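Local coordinates for protein aldehyde dehydrogenase (Listeria monocytogenes, PDB 3K9D) that probably works as an aldehyde dehydrogenase, an oxidoreductase acting on aldehyde or oxo groups with NAD or NADP as acceptor, at residues V285-F290 / Q308-L313; I336-S339 / P345-A348; K289-P294 / R340-P345; A266-F271 / I326-K331; T330-K335 / A348-E353. All blocks are in the same frame, centred on the assembly; numbering follows the deposited sequence.

Interaction 1: V285-F290 / Q308-L313; sequences VQLGKF and QHIANL
A small apolar helix-to-helix contact joins Leu287 and Phe290 of helix 281-291 to Ile310 and Leu313 of the short helix 307-313, toward the periphery of the chain. Leu287 and Phe290 are three residues apart, as are Ile310 and Leu313, so each helix offers two neighbouring side chains on one flank, and they pair one to one. In the inner pair, methyl CD1 of Leu287 touches methyl CG2 of Ile310 at 3.8 Å. The outer pair is larger: the far end of the Phe290 ring, at CZ, rests on CB of Leu313 at 3.6 Å, and CD1 of Leu313 lies farther off, 4.2 Å from the same CZ. The ring reaches across because its CG stands anti to the backbone N (chi1 -179°), which extends it away from its own helix. Both helices belong to the part of the aldehyde dehydrogenase fold that is built round a seven-stranded parallel sheet: helix 281-291 follows edge strand 276-278, whereas helix 307-313 precedes strand 324-328. The backbone of Leu313, at the end of its helix, also comes over one face of the Phe290 ring. Its carbonyl carbon stands 4.2 Å above the ring plane, displaced toward the rim, and its O comes within 3.8 Å of Phe290 CE1. Leu287 is buried and also touches Leu279, Ala314 and Tyr338, whereas Leu313 remains largely exposed. Phe290 packs against Ile302 as well, and its carbonyl O accepts a hydrogen bond from ND2 of Asn299, within the connection between the two helices.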
# COMPACT_ATOMS: atom_id res chain seq x y z
N VAL A 285 -24.38 1.89 34.24
CA VAL A 285 -23.21 2.39 34.97
C VAL A 285 -22.37 1.24 35.54
O VAL A 285 -21.14 1.27 35.47
CB VAL A 285 -23.62 3.38 36.10
CG1 VAL A 285 -22.45 3.64 37.05
CG2 VAL A 285 -24.10 4.68 35.50
N GLN A 286 -23.05 0.23 36.10
CA GLN A 286 -22.37 -0.94 36.66
C GLN A 286 -21.57 -1.70 35.61
O GLN A 286 -20.42 -2.03 35.84
CB GLN A 286 -23.37 -1.89 37.32
CG GLN A 286 -22.72 -2.91 38.25
CD GLN A 286 -23.71 -3.55 39.22
OE1 GLN A 286 -23.38 -4.51 39.91
NE2 GLN A 286 -24.92 -3.00 39.27
N LEU A 287 -22.20 -1.96 34.46
CA LEU A 287 -21.54 -2.65 33.35
C LEU A 287 -20.42 -1.79 32.76
O LEU A 287 -19.37 -2.31 32.38
CB LEU A 287 -22.57 -3.07 32.28
CG LEU A 287 -22.08 -3.83 31.05
CD1 LEU A 287 -21.45 -5.15 31.42
CD2 LEU A 287 -23.17 -4.02 30.02
N GLY A 288 -20.62 -0.48 32.71
CA GLY A 288 -19.60 0.46 32.24
C GLY A 288 -18.32 0.45 33.06
O GLY A 288 -17.21 0.48 32.51
N LYS A 289 -18.47 0.41 34.38
CA LYS A 289 -17.33 0.27 35.31
C LYS A 289 -16.58 -1.05 35.09
O LYS A 289 -15.34 -1.07 35.09
CB LYS A 289 -17.80 0.38 36.76
CG LYS A 289 -18.26 1.79 37.16
CD LYS A 289 -18.71 1.84 38.62
CE LYS A 289 -19.15 3.23 39.00
NZ LYS A 289 -19.93 3.25 40.28
N PHE A 290 -17.31 -2.14 34.85
CA PHE A 290 -16.70 -3.44 34.56
C PHE A 290 -15.97 -3.53 33.20
O PHE A 290 -14.86 -4.09 33.11
CB PHE A 290 -17.73 -4.57 34.67
CG PHE A 290 -17.16 -5.93 34.42
CD1 PHE A 290 -16.40 -6.57 35.40
CD2 PHE A 290 -17.34 -6.56 33.19
CE1 PHE A 290 -15.83 -7.84 35.17
CE2 PHE A 290 -16.80 -7.82 32.95
CZ PHE A 290 -16.03 -8.45 33.94
N GLN A 308 -25.64 -13.78 29.28
CA GLN A 308 -25.71 -14.31 30.64
C GLN A 308 -24.34 -14.28 31.31
O GLN A 308 -24.24 -13.85 32.44
CB GLN A 308 -26.30 -15.73 30.65
CG GLN A 308 -27.79 -15.78 30.37
CD GLN A 308 -28.58 -14.85 31.27
OE1 GLN A 308 -28.42 -14.86 32.49
NE2 GLN A 308 -29.43 -14.04 30.67
N HIS A 309 -23.31 -14.72 30.58
CA HIS A 309 -21.93 -14.78 31.09
C HIS A 309 -21.43 -13.41 31.55
O HIS A 309 -20.89 -13.27 32.66
CB HIS A 309 -21.01 -15.35 30.00
CG HIS A 309 -19.59 -15.53 30.44
ND1 HIS A 309 -19.10 -16.73 30.90
CD2 HIS A 309 -18.54 -14.67 30.45
CE1 HIS A 309 -17.82 -16.60 31.19
NE2 HIS A 309 -17.46 -15.36 30.93
N ILE A 310 -21.64 -12.41 30.69
CA ILE A 310 -21.28 -11.01 30.94
C ILE A 310 -22.08 -10.43 32.10
O ILE A 310 -21.53 -9.74 32.97
CB ILE A 310 -21.51 -10.14 29.66
CG1 ILE A 310 -20.56 -10.56 28.54
CG2 ILE A 310 -21.35 -8.65 29.96
CD1 ILE A 310 -21.02 -10.16 27.15
N ALA A 311 -23.37 -10.74 32.13
CA ALA A 311 -24.26 -10.29 33.19
C ALA A 311 -23.77 -10.80 34.53
O ALA A 311 -23.72 -10.04 35.48
CB ALA A 311 -25.69 -10.74 32.92
N ASN A 312 -23.37 -12.07 34.59
CA ASN A 312 -22.81 -12.67 35.79
C ASN A 312 -21.51 -12.00 36.22
O ASN A 312 -21.32 -11.71 37.40
CB ASN A 312 -22.57 -14.18 35.59
CG ASN A 312 -23.85 -15.00 35.64
OD1 ASN A 312 -24.91 -14.51 36.07
ND2 ASN A 312 -23.76 -16.26 35.20
N LEU A 313 -20.62 -11.77 35.25
CA LEU A 313 -19.34 -11.10 35.50
C LEU A 313 -19.52 -9.69 36.08
O LEU A 313 -18.79 -9.29 37.01
CB LEU A 313 -18.50 -11.05 34.21
CG LEU A 313 -17.77 -12.33 33.78
CD1 LEU A 313 -17.20 -12.14 32.37
CD2 LEU A 313 -16.67 -12.69 34.76

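Interaction 2: I336-S339 / P345-A348; sequences IPYS and PILA
Tyr338 is the residue through which the single 3-10 turn at 337-339 meets Ile346 and Ala348, at the start of strand 346-352. Just before the turn, the carbonyl O of Ile336 takes two hydrogen bonds from Ser339, which close the turn. Pro337 starts the helical geometry and turns its ring to Ile291 and Leu292. Tyr338 then directs its CB at the strand, where it meets CB of Ala348 at 3.7 Å. The same methyl sits 3.4 Å from the carbonyl O of Tyr338, so alanine touches both the root of the side chain and the backbone beside it. With CG beside its backbone N (chi1 -64°), the phenol is carried past the strand so that its CE1 edge, not a face, receives CG2 of Ile346 at 3.9 Å. The two side chains meet at about a right angle. The buried phenol OH is hydrogen-bonded to the carbonyl O of Ala284, and Tyr338 O to NZ of Lys342. Ser339 points its CB away from the strand and uses OG twice: it donates to Ile336 O over 2.7 Å, in the carbonyl plane and on a lone pair, and it is also bonded by the backbone N of Gly333. The turn belongs to a connection without an alpha helix between parallel strands 324-328 and 346-352. It packs between strand and helix: Tyr338 touches Ala327 of strand 324-328 as well as Ile291 of helix 281-291, and Ile346 also reaches Ile291.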
# COMPACT_ATOMS: atom_id res chain seq x y z
N ILE A 336 -15.63 6.88 28.03
CA ILE A 336 -17.02 6.44 27.82
C ILE A 336 -17.01 5.07 27.10
O ILE A 336 -16.96 5.00 25.86
CB ILE A 336 -17.86 7.54 27.08
CG1 ILE A 336 -18.27 8.65 28.05
CG2 ILE A 336 -19.15 6.99 26.52
CD1 ILE A 336 -17.29 9.79 28.22
N PRO A 337 -17.02 3.97 27.87
CA PRO A 337 -16.93 2.60 27.33
C PRO A 337 -17.97 2.21 26.25
O PRO A 337 -17.64 1.46 25.33
CB PRO A 337 -17.08 1.71 28.58
CG PRO A 337 -17.70 2.59 29.61
CD PRO A 337 -17.09 3.95 29.35
N TYR A 338 -19.20 2.72 26.34
CA TYR A 338 -20.23 2.41 25.32
C TYR A 338 -19.99 3.03 23.94
O TYR A 338 -20.49 2.53 22.92
CB TYR A 338 -21.64 2.76 25.82
CG TYR A 338 -22.03 1.92 27.00
CD1 TYR A 338 -22.07 0.53 26.90
CD2 TYR A 338 -22.35 2.50 28.23
CE1 TYR A 338 -22.42 -0.26 27.99
CE2 TYR A 338 -22.68 1.72 29.33
CZ TYR A 338 -22.72 0.34 29.20
OH TYR A 338 -23.06 -0.45 30.28
N SER A 339 -19.21 4.11 23.91
CA SER A 339 -18.83 4.78 22.66
C SER A 339 -17.65 4.10 21.97
O SER A 339 -17.13 4.62 20.97
CB SER A 339 -18.51 6.26 22.92
OG SER A 339 -17.26 6.41 23.58
N PRO A 345 -22.11 -9.04 22.73
CA PRO A 345 -23.51 -8.65 22.50
C PRO A 345 -23.97 -7.47 23.39
O PRO A 345 -24.93 -7.58 24.18
CB PRO A 345 -24.29 -9.95 22.80
CG PRO A 345 -23.44 -10.65 23.82
CD PRO A 345 -22.01 -10.37 23.37
N ILE A 346 -23.26 -6.35 23.27
CA ILE A 346 -23.54 -5.14 24.01
C ILE A 346 -23.63 -3.97 23.02
O ILE A 346 -22.73 -3.78 22.19
CB ILE A 346 -22.44 -4.81 25.08
CG1 ILE A 346 -22.14 -6.01 25.97
CG2 ILE A 346 -22.86 -3.56 25.93
CD1 ILE A 346 -20.94 -5.85 26.90
N LEU A 347 -24.69 -3.17 23.16
CA LEU A 347 -24.89 -1.97 22.34
C LEU A 347 -25.07 -0.69 23.17
O LEU A 347 -25.70 -0.72 24.22
CB LEU A 347 -26.12 -2.13 21.46
CG LEU A 347 -26.06 -3.13 20.31
CD1 LEU A 347 -27.45 -3.39 19.79
CD2 LEU A 347 -25.11 -2.64 19.18
N ALA A 348 -24.50 0.41 22.68
CA ALA A 348 -24.98 1.76 23.04
C ALA A 348 -26.22 2.14 22.25
O ALA A 348 -26.44 1.64 21.15
CB ALA A 348 -23.87 2.81 22.81

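Interaction 3: K289-P294 / R340-P345; sequences KFILRP and REKLAP
A leucine methyl set against an arginine guanidinium is the odd feature here: CD1 of Leu292 lies 3.6 Å from NH2 of Arg340, approaching the flat group obliquely. The contact links the C-terminal end of helix 281-291 to the irregular run that leads into strand 346-352 of the parallel sheet in this aldehyde dehydrogenase fold. Leu292 is the first residue past the helix to leave helical backbone angles, and its CG is turned to the side of the carbonyl carbon, opposite the backbone N (chi1 -178°), which holds the branched end out toward the arginine. The two side chains meet at about a right angle. Polar partners hold the guanidinium. NE forms a salt bridge with Glu369, while NH2 is hydrogen-bonded to the carbonyl oxygens of Gly296 and Ala334, so the Leu292 methyl packs beside a group already fixed from several directions. A second, looser contact joins Ile291, the last helical residue, to Lys342, two residues beyond Arg340: CD1 of Ile291 is 4.4 Å from CD of Lys342, touching the aliphatic part of the lysine. Beyond CD the chain bends back from the helix (chi4 -66°), taking the ammonium group to Tyr338 O and Arg340 O. The next residue, Leu343, centres an inverse gamma turn whose bond, from Ala344 N to Lys342 O, is weak. NZ of the buried Lys342 donates to Arg340 O over 3.1 Å, nearly along the C=O axis, with a C=O...N angle of 166°.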
# COMPACT_ATOMS: atom_id res chain seq x y z
N LYS A 289 -18.47 0.41 34.38
CA LYS A 289 -17.33 0.27 35.31
C LYS A 289 -16.58 -1.05 35.09
O LYS A 289 -15.34 -1.07 35.09
CB LYS A 289 -17.80 0.38 36.76
CG LYS A 289 -18.26 1.79 37.16
CD LYS A 289 -18.71 1.84 38.62
CE LYS A 289 -19.15 3.23 39.00
NZ LYS A 289 -19.93 3.25 40.28
N PHE A 290 -17.31 -2.14 34.85
CA PHE A 290 -16.70 -3.44 34.56
C PHE A 290 -15.97 -3.53 33.20
O PHE A 290 -14.86 -4.09 33.11
CB PHE A 290 -17.73 -4.57 34.67
CG PHE A 290 -17.16 -5.93 34.42
CD1 PHE A 290 -16.40 -6.57 35.40
CD2 PHE A 290 -17.34 -6.56 33.19
CE1 PHE A 290 -15.83 -7.84 35.17
CE2 PHE A 290 -16.80 -7.82 32.95
CZ PHE A 290 -16.03 -8.45 33.94
N ILE A 291 -16.61 -3.00 32.15
CA ILE A 291 -16.08 -2.98 30.79
C ILE A 291 -14.78 -2.16 30.64
O ILE A 291 -13.82 -2.61 29.98
CB ILE A 291 -17.14 -2.42 29.79
CG1 ILE A 291 -18.26 -3.42 29.50
CG2 ILE A 291 -16.52 -2.05 28.46
CD1 ILE A 291 -19.34 -2.82 28.58
N LEU A 292 -14.74 -0.98 31.26
CA LEU A 292 -13.58 -0.09 31.13
C LEU A 292 -12.56 -0.32 32.25
O LEU A 292 -12.86 -0.08 33.43
CB LEU A 292 -14.00 1.38 31.06
CG LEU A 292 -12.87 2.41 30.88
CD1 LEU A 292 -12.22 2.30 29.50
CD2 LEU A 292 -13.35 3.83 31.14
N ARG A 293 -11.37 -0.78 31.86
CA ARG A 293 -10.23 -1.01 32.76
C ARG A 293 -9.58 0.32 33.18
O ARG A 293 -9.71 1.32 32.46
CB ARG A 293 -9.21 -1.95 32.07
CG ARG A 293 -9.16 -3.35 32.66
CD ARG A 293 -9.19 -4.45 31.61
NE ARG A 293 -7.89 -5.05 31.32
CZ ARG A 293 -7.35 -5.12 30.10
NH1 ARG A 293 -6.18 -5.69 29.91
NH2 ARG A 293 -8.00 -4.62 29.06
N PRO A 294 -8.91 0.34 34.36
CA PRO A 294 -8.22 1.56 34.84
C PRO A 294 -7.04 2.04 33.98
O PRO A 294 -6.67 3.21 34.07
CB PRO A 294 -7.73 1.15 36.24
CG PRO A 294 -8.56 -0.01 36.62
CD PRO A 294 -8.80 -0.75 35.34
N ARG A 340 -17.23 2.95 22.48
CA ARG A 340 -16.04 2.24 22.02
C ARG A 340 -16.32 0.77 21.65
O ARG A 340 -17.43 0.26 21.86
CB ARG A 340 -14.93 2.32 23.08
CG ARG A 340 -14.55 3.77 23.48
CD ARG A 340 -13.46 3.82 24.53
NE ARG A 340 -12.33 2.95 24.19
CZ ARG A 340 -11.30 2.70 25.00
NH1 ARG A 340 -10.32 1.90 24.61
NH2 ARG A 340 -11.24 3.26 26.20
N GLU A 341 -15.32 0.10 21.09
CA GLU A 341 -15.50 -1.23 20.54
C GLU A 341 -15.70 -2.26 21.65
O GLU A 341 -14.83 -2.45 22.51
CB GLU A 341 -14.34 -1.58 19.61
CG GLU A 341 -14.37 -3.00 19.05
CD GLU A 341 -13.03 -3.40 18.49
OE1 GLU A 341 -12.06 -3.50 19.27
OE2 GLU A 341 -12.94 -3.59 17.27
N LYS A 342 -16.88 -2.87 21.66
CA LYS A 342 -17.22 -3.92 22.60
C LYS A 342 -17.48 -5.14 21.75
O LYS A 342 -18.50 -5.22 21.06
CB LYS A 342 -18.49 -3.57 23.39
CG LYS A 342 -18.51 -2.18 23.98
CD LYS A 342 -19.91 -1.71 24.36
CE LYS A 342 -20.81 -1.42 23.17
NZ LYS A 342 -20.44 -0.28 22.27
N LEU A 343 -16.54 -6.07 21.76
CA LEU A 343 -16.65 -7.25 20.90
C LEU A 343 -17.47 -8.31 21.62
O LEU A 343 -16.96 -9.35 21.99
CB LEU A 343 -15.26 -7.77 20.54
CG LEU A 343 -14.43 -7.01 19.51
CD1 LEU A 343 -13.07 -7.69 19.32
CD2 LEU A 343 -15.16 -6.88 18.17
N ALA A 344 -18.76 -8.01 21.78
CA ALA A 344 -19.66 -8.70 22.69
C ALA A 344 -21.07 -8.23 22.38
O ALA A 344 -21.24 -7.12 21.85
CB ALA A 344 -19.29 -8.35 24.15
N PRO A 345 -22.11 -9.04 22.73
CA PRO A 345 -23.51 -8.65 22.50
C PRO A 345 -23.97 -7.47 23.39
O PRO A 345 -24.93 -7.58 24.18
CB PRO A 345 -24.29 -9.95 22.80
CG PRO A 345 -23.44 -10.65 23.82
CD PRO A 345 -22.01 -10.37 23.37

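Interaction 4: A266-F271 / I326-K331; sequences AVIAEF and IAEETK
CD1 of Ile326 sits over one face of the Phe271 ring, a CH-pi contact in which the methyl is 4.3 Å from the ring centroid and 23° off the ring normal. It is displaced toward the CG-CD1 side of the ring, with Phe271 CD1 the nearest atom at 4.0 Å. The isoleucine chain stretches to this point because CD1 lies anti to CA (chi2 -170°), and it meets the aromatic side chain at about a right angle. One helical turn earlier, CD1 of Ile268 approaches OE2 of Glu328 at 4.2 Å, a loose meeting of a methyl with the carboxylate of the exposed Glu328. The other oxygen, Glu328 OE1, forms a salt bridge with Lys264, which ties the acid to the helix, with Ile268 crossing it at about a right angle. Helix 261-273 is the helix of a beta-alpha-beta crossover from strand 256-260 to edge strand 276-278, and it passes over the two strands between them, 346-352 and 324-328. The apolar layer round it comes from Phe349 of strand 346-352, which touches Val267, Ile268 and Ile326, and from Phe278 of edge strand 276-278, which touches Ile268, Phe271 and Ile326. Backbone bonds to His277 and Leu279 on one flank and to Leu347 and Phe349 on the other fix strand 324-328. OE2 of the residue after Glu328, Glu329, accepts Thr330 N, at 3.0 Å, and Lys331 N, at 3.1 Å, on its anti side; both donors are tilted out of the carboxylate plane, Thr330 N the more so.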
# COMPACT_ATOMS: atom_id res chain seq x y z
N ALA A 266 -40.83 3.55 18.87
CA ALA A 266 -41.08 2.43 17.95
C ALA A 266 -39.90 1.47 17.86
O ALA A 266 -40.08 0.24 17.85
CB ALA A 266 -41.46 2.96 16.58
N VAL A 267 -38.69 2.03 17.80
CA VAL A 267 -37.45 1.26 17.74
C VAL A 267 -37.18 0.47 19.04
O VAL A 267 -36.84 -0.73 18.99
CB VAL A 267 -36.22 2.15 17.35
CG1 VAL A 267 -34.93 1.39 17.52
CG2 VAL A 267 -36.36 2.60 15.88
N ILE A 268 -37.33 1.13 20.18
CA ILE A 268 -37.15 0.47 21.48
C ILE A 268 -38.15 -0.69 21.63
O ILE A 268 -37.73 -1.81 21.93
CB ILE A 268 -37.22 1.47 22.67
CG1 ILE A 268 -36.03 2.45 22.56
CG2 ILE A 268 -37.24 0.74 24.02
CD1 ILE A 268 -35.80 3.31 23.75
N ALA A 269 -39.43 -0.44 21.33
CA ALA A 269 -40.47 -1.48 21.37
C ALA A 269 -40.16 -2.72 20.50
O ALA A 269 -40.34 -3.85 20.93
CB ALA A 269 -41.83 -0.89 21.02
N GLU A 270 -39.66 -2.48 19.29
CA GLU A 270 -39.27 -3.56 18.40
C GLU A 270 -38.04 -4.31 18.87
O GLU A 270 -38.01 -5.55 18.80
CB GLU A 270 -39.10 -3.03 16.97
CG GLU A 270 -38.98 -4.10 15.88
CD GLU A 270 -40.16 -5.05 15.78
OE1 GLU A 270 -41.29 -4.67 16.15
OE2 GLU A 270 -39.95 -6.20 15.34
N PHE A 271 -37.02 -3.57 19.34
CA PHE A 271 -35.82 -4.19 19.90
C PHE A 271 -36.24 -5.13 21.03
O PHE A 271 -35.80 -6.28 21.07
CB PHE A 271 -34.77 -3.14 20.36
CG PHE A 271 -33.65 -2.91 19.35
CD1 PHE A 271 -32.74 -3.93 19.04
CD2 PHE A 271 -33.50 -1.68 18.72
CE1 PHE A 271 -31.70 -3.73 18.11
CE2 PHE A 271 -32.46 -1.46 17.79
CZ PHE A 271 -31.56 -2.49 17.49
N ILE A 326 -28.48 -3.42 25.96
CA ILE A 326 -28.46 -2.07 25.39
C ILE A 326 -28.49 -0.98 26.47
O ILE A 326 -29.38 -0.94 27.33
CB ILE A 326 -29.61 -1.87 24.37
CG1 ILE A 326 -29.71 -3.06 23.42
CG2 ILE A 326 -29.42 -0.57 23.56
CD1 ILE A 326 -30.65 -2.86 22.22
N ALA A 327 -27.50 -0.10 26.41
CA ALA A 327 -27.36 1.02 27.32
C ALA A 327 -27.56 2.30 26.54
O ALA A 327 -26.87 2.54 25.55
CB ALA A 327 -25.98 1.01 27.95
N GLU A 328 -28.50 3.12 26.99
CA GLU A 328 -28.65 4.45 26.42
C GLU A 328 -27.40 5.27 26.75
O GLU A 328 -26.84 5.16 27.85
CB GLU A 328 -29.95 5.12 26.88
CG GLU A 328 -31.20 4.52 26.20
CD GLU A 328 -32.47 5.29 26.47
OE1 GLU A 328 -32.52 6.51 26.19
OE2 GLU A 328 -33.44 4.67 26.92
N GLU A 329 -26.95 6.05 25.78
CA GLU A 329 -25.74 6.85 25.91
C GLU A 329 -25.96 8.26 25.36
O GLU A 329 -26.78 8.45 24.46
CB GLU A 329 -24.58 6.14 25.19
CG GLU A 329 -23.22 6.83 25.32
CD GLU A 329 -22.77 6.97 26.75
OE1 GLU A 329 -22.41 5.94 27.34
OE2 GLU A 329 -22.78 8.10 27.28
N THR A 330 -25.22 9.24 25.89
CA THR A 330 -25.29 10.64 25.42
C THR A 330 -23.92 11.21 25.01
O THR A 330 -23.84 12.24 24.32
CB THR A 330 -25.88 11.57 26.52
OG1 THR A 330 -24.96 11.68 27.61
CG2 THR A 330 -27.21 11.06 27.06
N LYS A 331 -22.85 10.54 25.43
CA LYS A 331 -21.48 11.06 25.32
C LYS A 331 -20.60 10.19 24.42
O LYS A 331 -20.92 9.04 24.14
CB LYS A 331 -20.85 11.15 26.72
CG LYS A 331 -21.39 12.25 27.60
CD LYS A 331 -20.93 12.11 29.05
CE LYS A 331 -19.53 12.69 29.28
NZ LYS A 331 -19.14 12.67 30.72

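Interaction 5: T330-K335 / A348-E353; sequences TKVGAK and AFYTAE
The polar part of this contact is a single hydrogen bond: the phenol OH of Tyr350 donates to the carbonyl O of Lys331 over 2.9 Å. The C=O...O angle is 151°, and the hydroxyl is tilted 26° out of the carbonyl plane. That oxygen also lies in the plane of the ring, at its edge, 3.6 Å from Tyr350 CE1, so the tyrosine meets the loop edge-on.

The remaining contacts are van der Waals ones. Carbonyl carbon C of Thr330 comes to 4.1 Å from Tyr350 CE1, at the same edge and near the ring plane. CG2 of Val332 instead approaches the hydroxyl from one side of the ring plane, 4.1 Å from Tyr350 OH, the valine crossing the tyrosine at about a right angle. The CB atoms of Thr330 and Lys331 point away from the strand, and their backbone makes the contact. Tyr350 reaches the loop because its CG lies beside the backbone N (chi1 -65°), which brings the phenol alongside the departing chain.

The loop is the first part of the connection between parallel neighbours 324-328 and 346-352 in the sheet of this aldehyde dehydrogenase fold, and Tyr350 lies within the second of these strands. Helix 355-368 packs against both partners, through Leu361 on Tyr350 and through Ile365 and His368 on Val332. Backbone hydrogen bonding joins Tyr350 to Val257 of the adjacent strand 256-260.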
# COMPACT_ATOMS: atom_id res chain seq x y z
N THR A 330 -25.22 9.24 25.89
CA THR A 330 -25.29 10.64 25.42
C THR A 330 -23.92 11.21 25.01
O THR A 330 -23.84 12.24 24.32
CB THR A 330 -25.88 11.57 26.52
OG1 THR A 330 -24.96 11.68 27.61
CG2 THR A 330 -27.21 11.06 27.06
N LYS A 331 -22.85 10.54 25.43
CA LYS A 331 -21.48 11.06 25.32
C LYS A 331 -20.60 10.19 24.42
O LYS A 331 -20.92 9.04 24.14
CB LYS A 331 -20.85 11.15 26.72
CG LYS A 331 -21.39 12.25 27.60
CD LYS A 331 -20.93 12.11 29.05
CE LYS A 331 -19.53 12.69 29.28
NZ LYS A 331 -19.14 12.67 30.72
N VAL A 332 -19.49 10.77 23.98
CA VAL A 332 -18.46 10.11 23.19
C VAL A 332 -17.10 10.39 23.85
O VAL A 332 -16.86 11.50 24.32
CB VAL A 332 -18.47 10.64 21.72
CG1 VAL A 332 -17.42 9.96 20.89
CG2 VAL A 332 -19.82 10.43 21.06
N GLY A 333 -16.21 9.40 23.92
CA GLY A 333 -14.89 9.66 24.51
C GLY A 333 -14.20 8.44 25.08
O GLY A 333 -14.85 7.42 25.33
N ALA A 334 -12.89 8.55 25.30
CA ALA A 334 -12.08 7.42 25.79
C ALA A 334 -12.56 6.89 27.15
O ALA A 334 -12.48 5.69 27.42
CB ALA A 334 -10.60 7.82 25.87
N LYS A 335 -13.10 7.81 27.95
CA LYS A 335 -13.65 7.55 29.29
C LYS A 335 -15.11 7.07 29.24
O LYS A 335 -15.75 6.91 30.29
CB LYS A 335 -13.61 8.83 30.14
CG LYS A 335 -12.45 9.81 29.91
CD LYS A 335 -12.86 11.00 29.03
CE LYS A 335 -12.10 11.03 27.71
NZ LYS A 335 -10.65 11.37 27.90
N ALA A 348 -24.50 0.41 22.68
CA ALA A 348 -24.98 1.76 23.04
C ALA A 348 -26.22 2.14 22.25
O ALA A 348 -26.44 1.64 21.15
CB ALA A 348 -23.87 2.81 22.81
N PHE A 349 -27.01 3.06 22.79
CA PHE A 349 -28.22 3.55 22.12
C PHE A 349 -28.31 5.08 22.23
O PHE A 349 -28.50 5.62 23.32
CB PHE A 349 -29.46 2.90 22.73
CG PHE A 349 -30.72 3.11 21.94
CD1 PHE A 349 -31.22 2.09 21.13
CD2 PHE A 349 -31.44 4.31 22.03
CE1 PHE A 349 -32.37 2.28 20.41
CE2 PHE A 349 -32.60 4.50 21.29
CZ PHE A 349 -33.07 3.48 20.50
N TYR A 350 -28.18 5.78 21.10
CA TYR A 350 -28.21 7.25 21.08
C TYR A 350 -29.48 7.78 20.43
O TYR A 350 -30.00 7.18 19.48
CB TYR A 350 -27.05 7.82 20.27
CG TYR A 350 -25.65 7.59 20.80
CD1 TYR A 350 -25.04 8.53 21.65
CD2 TYR A 350 -24.92 6.47 20.42
CE1 TYR A 350 -23.74 8.34 22.10
CE2 TYR A 350 -23.62 6.26 20.90
CZ TYR A 350 -23.03 7.20 21.73
OH TYR A 350 -21.75 7.01 22.19
N THR A 351 -29.94 8.93 20.91
CA THR A 351 -31.07 9.64 20.31
C THR A 351 -30.63 11.01 19.79
O THR A 351 -30.04 11.82 20.51
CB THR A 351 -32.23 9.78 21.31
OG1 THR A 351 -32.52 8.50 21.90
CG2 THR A 351 -33.49 10.33 20.61
N ALA A 352 -30.89 11.23 18.50
CA ALA A 352 -30.63 12.49 17.80
C ALA A 352 -31.98 13.04 17.34
O ALA A 352 -32.97 12.32 17.37
CB ALA A 352 -29.73 12.22 16.61
N GLU A 353 -32.03 14.31 16.91
CA GLU A 353 -33.30 14.91 16.50
C GLU A 353 -33.54 14.73 15.00
O GLU A 353 -34.66 14.45 14.58
CB GLU A 353 -33.43 16.40 16.88
CG GLU A 353 -33.09 16.78 18.32
CD GLU A 353 -33.70 15.86 19.36
OE1 GLU A 353 -34.94 15.65 19.33
OE2 GLU A 353 -32.94 15.36 20.22

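From the N terminus, helix 261-273 comes first, and interaction 4 closes the long loop from it to strand 324-328. Interaction 1 is nested within that loop, joining helices 281-291 and 307-313. Interaction 3 starts from the same helix as interaction 1 but ends beyond strand 324-328, so it crosses interaction 4; it likewise crosses interaction 5. Interactions 5 and 2 both close the connection, without an alpha helix, between strands 324-328 and 346-352, with 2 opening later than 5 and ending on the same strand, where they share Ala348; interactions 2 and 3 share Pro345. Together they tie neighbouring parallel strands to helix 261-273 on one face and to helix 281-291 on the other.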